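Local structure of hydrolase (6IAH) at residues A[10-15]-A[161-166]; A[41-46]-A[70-75]; A[106-111]-A[117-122]. The protein is a phosphatase of the haloacid dehalogenase superfamily that binds magnesium, acts on diverse substrates and probably hydrolyses phosphoglycolate. One frame throughout, in Å; residues are numbered along the deposited sequence. Where two conformers were deposited one is given.

Contact 1. Residues A[10-15]-A[161-166]; sequences VLIDVR and ERIIGF
Leu-11 and Ile-12, where the metal-binding loop of this HAD fold passes into a short two-stranded antiparallel sheet, rest on Ile-163 and Ile-164 at the C-terminal end of helix 154-164. The contact is wholly apolar. Ile-12 and Ile-164 are at its middle: CG1 and CD1 of Ile-12 cross the CG1-CD1 arm of Ile-164 at about a right angle, with the two CG1 atoms 3.8 Å apart. In the Ile-164 conformer described, CD1 lies 3.8 Å from Ile-12 CD1 and also 3.8 Å from Leu-11 CB, and thus sits where both residues meet it. The CG2 branch of Ile-163, anti to its backbone N, approaches Ile-12 CG1 at 4.0 Å. Strand 12-13 pairs with strand 129-130, consistent with the flap of C1-capped HAD phosphatases, where a helical cap is inserted between the flap strands. Backbone bonds from Leu-11 to Ile-131 and Val-132, and from Asp-13 to Arg-129, hold the two strands together, while Leu-137 of helix 134-141 touches Ile-164. The carboxylate of Asp-13, part of a second magnesium site though it holds no ion in this chain, leads away from the helix. Ile-12's side chain is about 9 Å from a bound magnesium ion.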
loop_
_atom_site.group_PDB
_atom_site.type_symbol
_atom_site.label_atom_id
_atom_site.label_comp_id
_atom_site.label_asym_id
_atom_site.label_seq_id
_atom_site.Cartn_x
_atom_site.Cartn_y
_atom_site.Cartn_z
ATOM N N VAL A 10 8.158 -5.066 -1.593
ATOM C CA VAL A 10 9.298 -5.759 -0.995
ATOM C C VAL A 10 8.997 -7.263 -0.929
ATOM O O VAL A 10 9.673 -8.057 -1.595
ATOM C CB VAL A 10 9.622 -5.207 0.420
ATOM C CG1 VAL A 10 10.650 -6.070 1.122
ATOM C CG2 VAL A 10 10.115 -3.761 0.338
ATOM N N LEU A 11 8.041 -7.687 -0.090
ATOM C CA LEU A 11 7.633 -9.111 -0.048
ATOM C C LEU A 11 6.661 -9.494 -1.157
ATOM O O LEU A 11 6.655 -10.653 -1.563
ATOM C CB LEU A 11 7.016 -9.475 1.291
ATOM C CG LEU A 11 7.913 -9.133 2.494
ATOM C CD1 LEU A 11 7.224 -9.397 3.844
ATOM C CD2 LEU A 11 9.249 -9.856 2.455
ATOM N N ILE A 12 5.780 -8.561 -1.543
ATOM C CA ILE A 12 4.676 -8.814 -2.490
ATOM C C ILE A 12 4.699 -7.761 -3.587
ATOM O O ILE A 12 4.826 -6.534 -3.301
ATOM C CB ILE A 12 3.305 -8.754 -1.771
ATOM C CG1 ILE A 12 3.185 -9.962 -0.824
ATOM C CG2 ILE A 12 2.154 -8.821 -2.764
ATOM C CD1 ILE A 12 1.985 -9.925 0.095
ATOM N N ASP A 13 4.579 -8.226 -4.832
ATOM C CA ASP A 13 4.402 -7.342 -5.986
ATOM C C ASP A 13 2.896 -7.160 -6.083
ATOM O O ASP A 13 2.169 -8.140 -6.393
ATOM C CB ASP A 13 4.930 -8.006 -7.245
ATOM C CG ASP A 13 4.701 -7.199 -8.516
ATOM O OD1 ASP A 13 4.013 -6.167 -8.582
ATOM O OD2 ASP A 13 5.250 -7.660 -9.530
ATOM N N VAL A 14 2.434 -5.939 -5.830
ATOM C CA VAL A 14 1.004 -5.658 -5.834
ATOM C C VAL A 14 0.684 -5.181 -7.198
ATOM O O VAL A 14 -0.021 -4.150 -7.320
ATOM C CB VAL A 14 0.533 -4.655 -4.761
ATOM C CG1 VAL A 14 0.792 -5.277 -3.390
ATOM C CG2 VAL A 14 1.194 -3.267 -4.868
ATOM N N ARG A 15 1.284 -5.898 -8.176
ATOM C CA ARG A 15 0.980 -5.921 -9.632
ATOM C C ARG A 15 -0.203 -4.987 -9.974
ATOM O O ARG A 15 -1.274 -5.331 -10.460
ATOM C CB ARG A 15 0.842 -7.398 -10.124
ATOM C CG ARG A 15 2.159 -8.085 -10.659
ATOM C CD ARG A 15 1.888 -9.321 -11.549
ATOM N NE ARG A 15 0.665 -9.162 -12.371
ATOM C CZ ARG A 15 -0.507 -9.832 -12.273
ATOM N NH1 ARG A 15 -0.719 -10.862 -11.430
ATOM N NH2 ARG A 15 -1.501 -9.479 -13.092
ATOM N N GLU A 161 0.030 -12.817 4.127
ATOM C CA GLU A 161 0.493 -14.110 4.568
ATOM C C GLU A 161 0.063 -15.301 3.700
ATOM O O GLU A 161 0.825 -16.239 3.520
ATOM C CB GLU A 161 0.076 -14.367 5.997
ATOM C CG GLU A 161 0.765 -13.417 6.917
ATOM C CD GLU A 161 0.231 -13.484 8.329
ATOM O OE1 GLU A 161 -0.949 -13.848 8.528
ATOM O OE2 GLU A 161 1.012 -13.194 9.239
ATOM N N ARG A 162 -1.125 -15.240 3.105
ATOM C CA ARG A 162 -1.544 -16.230 2.119
ATOM C C ARG A 162 -0.731 -16.160 0.857
ATOM O O ARG A 162 -0.299 -17.190 0.318
ATOM C CB ARG A 162 -3.019 -16.070 1.766
ATOM C CG ARG A 162 -3.943 -16.331 2.974
ATOM C CD ARG A 162 -5.361 -16.265 2.429
ATOM N NE ARG A 162 -6.329 -15.865 3.421
ATOM C CZ ARG A 162 -7.584 -15.537 3.099
ATOM N NH1 ARG A 162 -8.042 -15.666 1.868
ATOM N NH2 ARG A 162 -8.386 -15.153 4.016
ATOM N N ILE A 163 -0.495 -14.957 0.393
ATOM C CA ILE A 163 0.234 -14.764 -0.877
ATOM C C ILE A 163 1.687 -15.250 -0.741
ATOM O O ILE A 163 2.207 -15.860 -1.629
ATOM C CB ILE A 163 0.189 -13.273 -1.311
ATOM C CG1 ILE A 163 -1.240 -12.891 -1.727
ATOM C CG2 ILE A 163 1.129 -12.969 -2.497
ATOM C CD1 ILE A 163 -1.542 -11.447 -1.646
ATOM N N ILE A 164 2.305 -14.904 0.401
ATOM C CA ILE A 164 3.697 -15.204 0.702
ATOM C C ILE A 164 3.891 -16.667 1.066
ATOM O O ILE A 164 4.845 -17.291 0.628
ATOM C CB ILE A 164 4.213 -14.295 1.852
ATOM C CG1 ILE A 164 4.264 -12.845 1.372
ATOM C CG2 ILE A 164 5.596 -14.730 2.354
ATOM C CD1 ILE A 164 4.269 -11.802 2.456
ATOM N N GLY A 165 2.970 -17.222 1.841
ATOM C CA GLY A 165 3.097 -18.543 2.383
ATOM C C GLY A 165 3.953 -18.546 3.625
ATOM O O GLY A 165 4.725 -19.498 3.860
ATOM N N PHE A 166 3.821 -17.492 4.419
ATOM C CA PHE A 166 4.555 -17.382 5.682
ATOM C C PHE A 166 3.803 -16.472 6.598
ATOM O O PHE A 166 3.259 -15.451 6.167
ATOM C CB PHE A 166 5.980 -16.868 5.429
ATOM C CG PHE A 166 6.859 -16.841 6.669
ATOM C CD1 PHE A 166 7.628 -17.946 7.013
ATOM C CD2 PHE A 166 6.977 -15.698 7.423
ATOM C CE1 PHE A 166 8.440 -17.909 8.134
ATOM C CE2 PHE A 166 7.805 -15.646 8.550
ATOM C CZ PHE A 166 8.535 -16.752 8.899
#

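Contact 2. Residues A[41-46]-A[70-75]; sequences PEWVRE and GRAEEL
Trp-43 of helix 41-50 meets Ala-72 and Glu-73 in the first turn of helix 72-78, joining two helices of the all-helical region inserted between the two flap strands, the likely cap of this HAD phosphatase. The methyl of Ala-72 sits over one face of the indole in a CH-pi contact, CB lying 3.7 Å from the centroid of the six-membered ring and 14° off its normal. The same indole is gripped at its edge: NE1 donates to Glu-73 OE1 at 3.2 Å, nearly straight (176°) and in the ring plane, reaching the oxygen on its anti side. Ring and carboxylate stand almost perpendicular. Glu-73 gets there because CG is anti to the backbone N and the chain then bends at chi2. A leucine in place of Trp-43 would probably leave Glu-73 OE1 without its indole donor and open a gap beside the Ala-72 methyl. Glu-42 OE2, 4.1 Å from Glu-73 OE1, adds a like charge that may be eased by a long, weak ion pair between Glu-73 and Lys-40. Further out, Leu-63 of helix 56-68 touches Trp-43. That helix closes in a Schellman motif at Gly-70; Arg-71 is then the N-cap of the next, its NH1 salt-bridged to Glu-74 OE1 at 3.0 Å from above the carboxylate plane.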
loop_
_atom_site.group_PDB
_atom_site.type_symbol
_atom_site.label_atom_id
_atom_site.label_comp_id
_atom_site.label_asym_id
_atom_site.label_seq_id
_atom_site.Cartn_x
_atom_site.Cartn_y
_atom_site.Cartn_z
ATOM N N PRO A 41 -4.390 5.051 -16.707
ATOM C CA PRO A 41 -3.603 4.524 -15.564
ATOM C C PRO A 41 -2.711 5.580 -14.911
ATOM O O PRO A 41 -2.589 5.583 -13.657
ATOM C CB PRO A 41 -2.794 3.387 -16.209
ATOM C CG PRO A 41 -2.623 3.839 -17.660
ATOM C CD PRO A 41 -3.895 4.545 -18.014
ATOM N N GLU A 42 -2.126 6.470 -15.725
ATOM C CA GLU A 42 -1.301 7.523 -15.205
ATOM C C GLU A 42 -2.061 8.476 -14.276
ATOM O O GLU A 42 -1.431 9.033 -13.393
ATOM C CB GLU A 42 -0.556 8.324 -16.280
ATOM C CG GLU A 42 -1.416 9.184 -17.205
ATOM C CD GLU A 42 -1.726 8.540 -18.565
ATOM O OE1 GLU A 42 -1.744 7.271 -18.664
ATOM O OE2 GLU A 42 -1.997 9.323 -19.518
ATOM N N TRP A 43 -3.387 8.644 -14.482
ATOM C CA TRP A 43 -4.199 9.527 -13.627
ATOM C C TRP A 43 -4.259 8.994 -12.209
ATOM O O TRP A 43 -4.117 9.768 -11.287
ATOM C CB TRP A 43 -5.633 9.709 -14.126
ATOM C CG TRP A 43 -5.749 10.289 -15.469
ATOM C CD1 TRP A 43 -4.800 11.016 -16.156
ATOM C CD2 TRP A 43 -6.910 10.295 -16.279
ATOM N NE1 TRP A 43 -5.308 11.436 -17.366
ATOM C CE2 TRP A 43 -6.596 11.011 -17.466
ATOM C CE3 TRP A 43 -8.196 9.769 -16.119
ATOM C CZ2 TRP A 43 -7.519 11.192 -18.491
ATOM C CZ3 TRP A 43 -9.128 9.944 -17.135
ATOM C CH2 TRP A 43 -8.778 10.647 -18.320
ATOM N N VAL A 44 -4.442 7.684 -12.081
ATOM C CA VAL A 44 -4.473 7.024 -10.776
ATOM C C VAL A 44 -3.131 7.211 -10.043
ATOM O O VAL A 44 -3.062 7.564 -8.858
ATOM C CB VAL A 44 -4.768 5.512 -10.911
ATOM C CG1 VAL A 44 -4.738 4.833 -9.530
ATOM C CG2 VAL A 44 -6.131 5.245 -11.559
ATOM N N ARG A 45 -2.065 6.860 -10.745
ATOM C CA ARG A 45 -0.709 6.964 -10.208
ATOM C C ARG A 45 -0.343 8.359 -9.813
ATOM O O ARG A 45 0.148 8.592 -8.714
ATOM C CB ARG A 45 0.310 6.424 -11.256
ATOM C CG ARG A 45 0.198 4.932 -11.429
ATOM C CD ARG A 45 1.323 4.369 -12.267
ATOM N NE ARG A 45 1.474 5.061 -13.562
ATOM C CZ ARG A 45 1.131 4.582 -14.769
ATOM N NH1 ARG A 45 0.603 3.375 -14.955
ATOM N NH2 ARG A 45 1.340 5.327 -15.831
ATOM N N GLU A 46 -0.527 9.292 -10.728
ATOM C CA GLU A 46 -0.111 10.669 -10.501
ATOM C C GLU A 46 -0.902 11.355 -9.406
ATOM O O GLU A 46 -0.347 12.107 -8.637
ATOM C CB GLU A 46 -0.243 11.452 -11.807
ATOM C CG GLU A 46 0.155 12.911 -11.781
ATOM C CD GLU A 46 1.590 13.147 -11.323
ATOM O OE1 GLU A 46 2.441 12.222 -11.324
ATOM O OE2 GLU A 46 1.838 14.286 -10.919
ATOM N N GLY A 70 -15.139 15.832 -17.711
ATOM C CA GLY A 70 -14.537 15.788 -19.052
ATOM C C GLY A 70 -13.142 16.421 -19.170
ATOM O O GLY A 70 -12.605 16.489 -20.302
ATOM N N ARG A 71 -12.545 16.856 -18.045
ATOM C CA ARG A 71 -11.215 17.525 -18.032
ATOM C C ARG A 71 -10.235 16.840 -17.048
ATOM O O ARG A 71 -9.434 17.516 -16.375
ATOM C CB ARG A 71 -11.367 18.993 -17.638
ATOM C CG ARG A 71 -12.409 19.753 -18.428
ATOM C CD ARG A 71 -12.288 21.254 -18.281
ATOM N NE ARG A 71 -12.662 21.654 -16.936
ATOM C CZ ARG A 71 -11.837 22.010 -15.945
ATOM N NH1 ARG A 71 -10.509 22.100 -16.113
ATOM N NH2 ARG A 71 -12.373 22.324 -14.755
ATOM N N ALA A 72 -10.316 15.514 -16.951
ATOM C CA ALA A 72 -9.537 14.797 -15.946
ATOM C C ALA A 72 -8.041 15.053 -16.107
ATOM O O ALA A 72 -7.323 15.397 -15.141
ATOM C CB ALA A 72 -9.814 13.329 -15.988
ATOM N N GLU A 73 -7.579 14.955 -17.340
ATOM C CA GLU A 73 -6.167 15.225 -17.583
ATOM C C GLU A 73 -5.688 16.557 -17.059
ATOM O O GLU A 73 -4.679 16.597 -16.333
ATOM C CB GLU A 73 -5.829 15.066 -19.062
ATOM C CG GLU A 73 -4.355 15.239 -19.315
ATOM C CD GLU A 73 -3.874 14.124 -20.181
ATOM O OE1 GLU A 73 -3.782 12.982 -19.648
ATOM O OE2 GLU A 73 -3.700 14.390 -21.395
ATOM N N GLU A 74 -6.393 17.629 -17.427
ATOM C CA GLU A 74 -6.126 18.964 -16.937
ATOM C C GLU A 74 -6.255 19.026 -15.406
ATOM O O GLU A 74 -5.459 19.701 -14.783
ATOM C CB GLU A 74 -7.129 19.975 -17.480
ATOM C CG GLU A 74 -7.012 20.426 -18.927
ATOM C CD GLU A 74 -8.130 21.433 -19.251
ATOM O OE1 GLU A 74 -8.567 22.196 -18.337
ATOM O OE2 GLU A 74 -8.608 21.478 -20.397
ATOM N N LEU A 75 -7.265 18.347 -14.832
ATOM C CA LEU A 75 -7.525 18.450 -13.391
ATOM C C LEU A 75 -6.465 17.720 -12.562
ATOM O O LEU A 75 -6.097 18.185 -11.488
ATOM C CB LEU A 75 -8.934 17.971 -13.038
ATOM C CG LEU A 75 -10.033 18.924 -13.445
ATOM C CD1 LEU A 75 -11.388 18.263 -13.475
ATOM C CD2 LEU A 75 -10.041 20.159 -12.552
#

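Contact 3. Residues A[106-111]-A[117-122]; sequences NTFYLG and RLFDFP
Just after helix 100-110, Gly-111 takes positive phi and the chain doubles back until the CA atoms of Thr-107 and Arg-117 are 4.9 Å apart and Gly-111 CA lies 3.0 Å from Phe-121 O. A CB there would probably run into that oxygen, so the close passage suits a residue without a side chain. Thr-107 works through both branches. Its OG1 accepts the N-H of Leu-118 at 3.0 Å (158°) and also hydrogen-bonds the carbonyl O of Arg-103 one turn back in the helix. Its CG2, anti to the backbone N, is directed instead over the centre of the Phe-119 ring, 3.6 Å from the centroid, a CH-pi contact. Three rings continue the interface. Phe-119 turns an edge to the face of Phe-108, with the two CZ atoms 3.8 Å apart and the planes at 69°. Phe-108 in turn presents its own edge to Phe-121, CD1 standing over the centre of that ring with the planes at 88°. Pro-122 CD lies over the rim of the opposite face of Phe-121. Leu-24 and Thr-25 of helix 17-32 touch Phe-108 as well. Two successive T-shaped stacks thus make an aromatic cluster, which pins the loop leading back toward strand 129-130 onto the last helix of the probable cap.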
loop_
_atom_site.group_PDB
_atom_site.type_symbol
_atom_site.label_atom_id
_atom_site.label_comp_id
_atom_site.label_asym_id
_atom_site.label_seq_id
_atom_site.Cartn_x
_atom_site.Cartn_y
_atom_site.Cartn_z
ATOM N N ASN A 106 -14.190 -2.196 -2.258
ATOM C CA ASN A 106 -13.897 -3.403 -1.564
ATOM C C ASN A 106 -14.445 -4.661 -2.305
ATOM O O ASN A 106 -13.818 -5.738 -2.280
ATOM C CB ASN A 106 -14.429 -3.356 -0.114
ATOM C CG ASN A 106 -13.557 -2.531 0.822
ATOM O OD1 ASN A 106 -12.389 -2.287 0.580
ATOM N ND2 ASN A 106 -14.143 -2.107 1.922
ATOM N N THR A 107 -15.598 -4.545 -2.929
ATOM C CA THR A 107 -16.126 -5.590 -3.794
ATOM C C THR A 107 -15.087 -5.978 -4.887
ATOM O O THR A 107 -14.815 -7.162 -5.073
ATOM C CB THR A 107 -17.486 -5.156 -4.398
ATOM O OG1 THR A 107 -18.418 -4.927 -3.318
ATOM C CG2 THR A 107 -18.046 -6.226 -5.330
ATOM N N PHE A 108 -14.481 -4.981 -5.529
ATOM C CA PHE A 108 -13.512 -5.212 -6.619
ATOM C C PHE A 108 -12.160 -5.746 -6.056
ATOM O O PHE A 108 -11.577 -6.662 -6.628
ATOM C CB PHE A 108 -13.247 -3.943 -7.430
ATOM C CG PHE A 108 -14.308 -3.614 -8.421
ATOM C CD1 PHE A 108 -14.716 -4.551 -9.373
ATOM C CD2 PHE A 108 -14.887 -2.338 -8.463
ATOM C CE1 PHE A 108 -15.705 -4.218 -10.307
ATOM C CE2 PHE A 108 -15.868 -2.018 -9.380
ATOM C CZ PHE A 108 -16.257 -2.938 -10.316
ATOM N N TYR A 109 -11.703 -5.206 -4.918
ATOM C CA TYR A 109 -10.368 -5.545 -4.415
ATOM C C TYR A 109 -10.423 -6.883 -3.649
ATOM O O TYR A 109 -9.589 -7.760 -3.902
ATOM C CB TYR A 109 -9.752 -4.410 -3.540
ATOM C CG TYR A 109 -8.374 -4.801 -3.031
ATOM C CD1 TYR A 109 -7.278 -4.828 -3.883
ATOM C CD2 TYR A 109 -8.199 -5.226 -1.702
ATOM C CE1 TYR A 109 -6.015 -5.232 -3.451
ATOM C CE2 TYR A 109 -6.954 -5.622 -1.249
ATOM C CZ TYR A 109 -5.876 -5.623 -2.097
ATOM O OH TYR A 109 -4.680 -6.065 -1.605
ATOM N N LEU A 110 -11.388 -7.010 -2.711
ATOM C CA LEU A 110 -11.537 -8.167 -1.891
ATOM C C LEU A 110 -12.406 -9.297 -2.486
ATOM O O LEU A 110 -12.180 -10.446 -2.148
ATOM C CB LEU A 110 -12.080 -7.796 -0.507
ATOM C CG LEU A 110 -11.211 -6.869 0.339
ATOM C CD1 LEU A 110 -11.949 -6.625 1.641
ATOM C CD2 LEU A 110 -9.859 -7.501 0.648
ATOM N N GLY A 111 -13.393 -8.974 -3.322
ATOM C CA GLY A 111 -14.248 -9.986 -3.922
ATOM C C GLY A 111 -14.959 -10.778 -2.869
ATOM O O GLY A 111 -15.474 -10.197 -1.905
ATOM N N ARG A 117 -20.039 -7.661 0.087
ATOM C CA ARG A 117 -19.902 -7.485 -1.372
ATOM C C ARG A 117 -21.196 -7.036 -2.019
ATOM O O ARG A 117 -22.258 -7.482 -1.601
ATOM C CB ARG A 117 -19.462 -8.776 -2.055
ATOM C CG ARG A 117 -20.494 -9.907 -2.172
ATOM C CD ARG A 117 -19.868 -11.095 -2.887
ATOM N NE ARG A 117 -20.765 -12.156 -3.351
ATOM C CZ ARG A 117 -20.567 -13.432 -3.041
ATOM N NH1 ARG A 117 -19.538 -13.738 -2.286
ATOM N NH2 ARG A 117 -21.366 -14.367 -3.477
ATOM N N LEU A 118 -21.101 -6.192 -3.049
ATOM C CA LEU A 118 -22.279 -5.701 -3.719
ATOM C C LEU A 118 -22.686 -6.669 -4.828
ATOM O O LEU A 118 -23.873 -6.772 -5.152
ATOM C CB LEU A 118 -22.003 -4.286 -4.212
ATOM C CG LEU A 118 -23.159 -3.487 -4.803
ATOM C CD1 LEU A 118 -24.148 -3.009 -3.740
ATOM C CD2 LEU A 118 -22.596 -2.325 -5.612
ATOM N N PHE A 119 -21.714 -7.391 -5.380
ATOM C CA PHE A 119 -21.925 -8.444 -6.330
ATOM C C PHE A 119 -20.748 -9.420 -6.220
ATOM O O PHE A 119 -19.711 -9.106 -5.594
ATOM C CB PHE A 119 -21.981 -7.851 -7.749
ATOM C CG PHE A 119 -20.965 -6.778 -8.007
ATOM C CD1 PHE A 119 -21.256 -5.441 -7.782
ATOM C CD2 PHE A 119 -19.699 -7.100 -8.530
ATOM C CE1 PHE A 119 -20.300 -4.449 -8.040
ATOM C CE2 PHE A 119 -18.739 -6.117 -8.793
ATOM C CZ PHE A 119 -19.032 -4.777 -8.538
ATOM N N ASP A 120 -20.889 -10.577 -6.831
ATOM C CA ASP A 120 -19.852 -11.596 -6.845
ATOM C C ASP A 120 -18.775 -11.133 -7.839
ATOM O O ASP A 120 -19.059 -10.749 -8.963
ATOM C CB ASP A 120 -20.459 -12.978 -7.239
ATOM C CG ASP A 120 -19.483 -14.179 -7.000
ATOM O OD1 ASP A 120 -18.433 -14.027 -6.371
ATOM O OD2 ASP A 120 -19.771 -15.320 -7.423
ATOM N N PHE A 121 -17.527 -11.132 -7.388
ATOM C CA PHE A 121 -16.423 -10.660 -8.169
ATOM C C PHE A 121 -15.176 -11.352 -7.642
ATOM O O PHE A 121 -15.039 -11.571 -6.375
ATOM C CB PHE A 121 -16.246 -9.137 -8.096
ATOM C CG PHE A 121 -15.283 -8.597 -9.112
ATOM C CD1 PHE A 121 -15.693 -8.332 -10.402
ATOM C CD2 PHE A 121 -13.942 -8.384 -8.791
ATOM C CE1 PHE A 121 -14.783 -7.865 -11.369
ATOM C CE2 PHE A 121 -13.051 -7.860 -9.715
ATOM C CZ PHE A 121 -13.469 -7.631 -11.024
ATOM N N PRO A 122 -14.314 -11.762 -8.572
ATOM C CA PRO A 122 -13.045 -12.415 -8.162
ATOM C C PRO A 122 -12.058 -11.318 -7.710
ATOM O O PRO A 122 -11.580 -10.534 -8.519
ATOM C CB PRO A 122 -12.556 -13.136 -9.442
ATOM C CG PRO A 122 -13.437 -12.719 -10.538
ATOM C CD PRO A 122 -14.385 -11.636 -10.063
#

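In the fold
Contact 1 closes a long loop of chain that holds contacts 2 and 3, one after the other. Its segments belong to the flap-like strand pair and to a helix flanking the parallel sheet; the other two contacts lie in the helical insert. Contact 2 is across the chain's centre from contact 1, their centres 29 Å apart; contact 3 is 20 Å from contact 1 and 25 Å from contact 2, centre to centre. None touches another, yet helix 17-32 meets both Val-44 of contact 2 and Phe-108 of contact 3. Leu-110 of contact 3 also touches Leu-155 and Leu-159 of helix 154-164, the helix of contact 1, so the probable cap packs within itself and against a core helix.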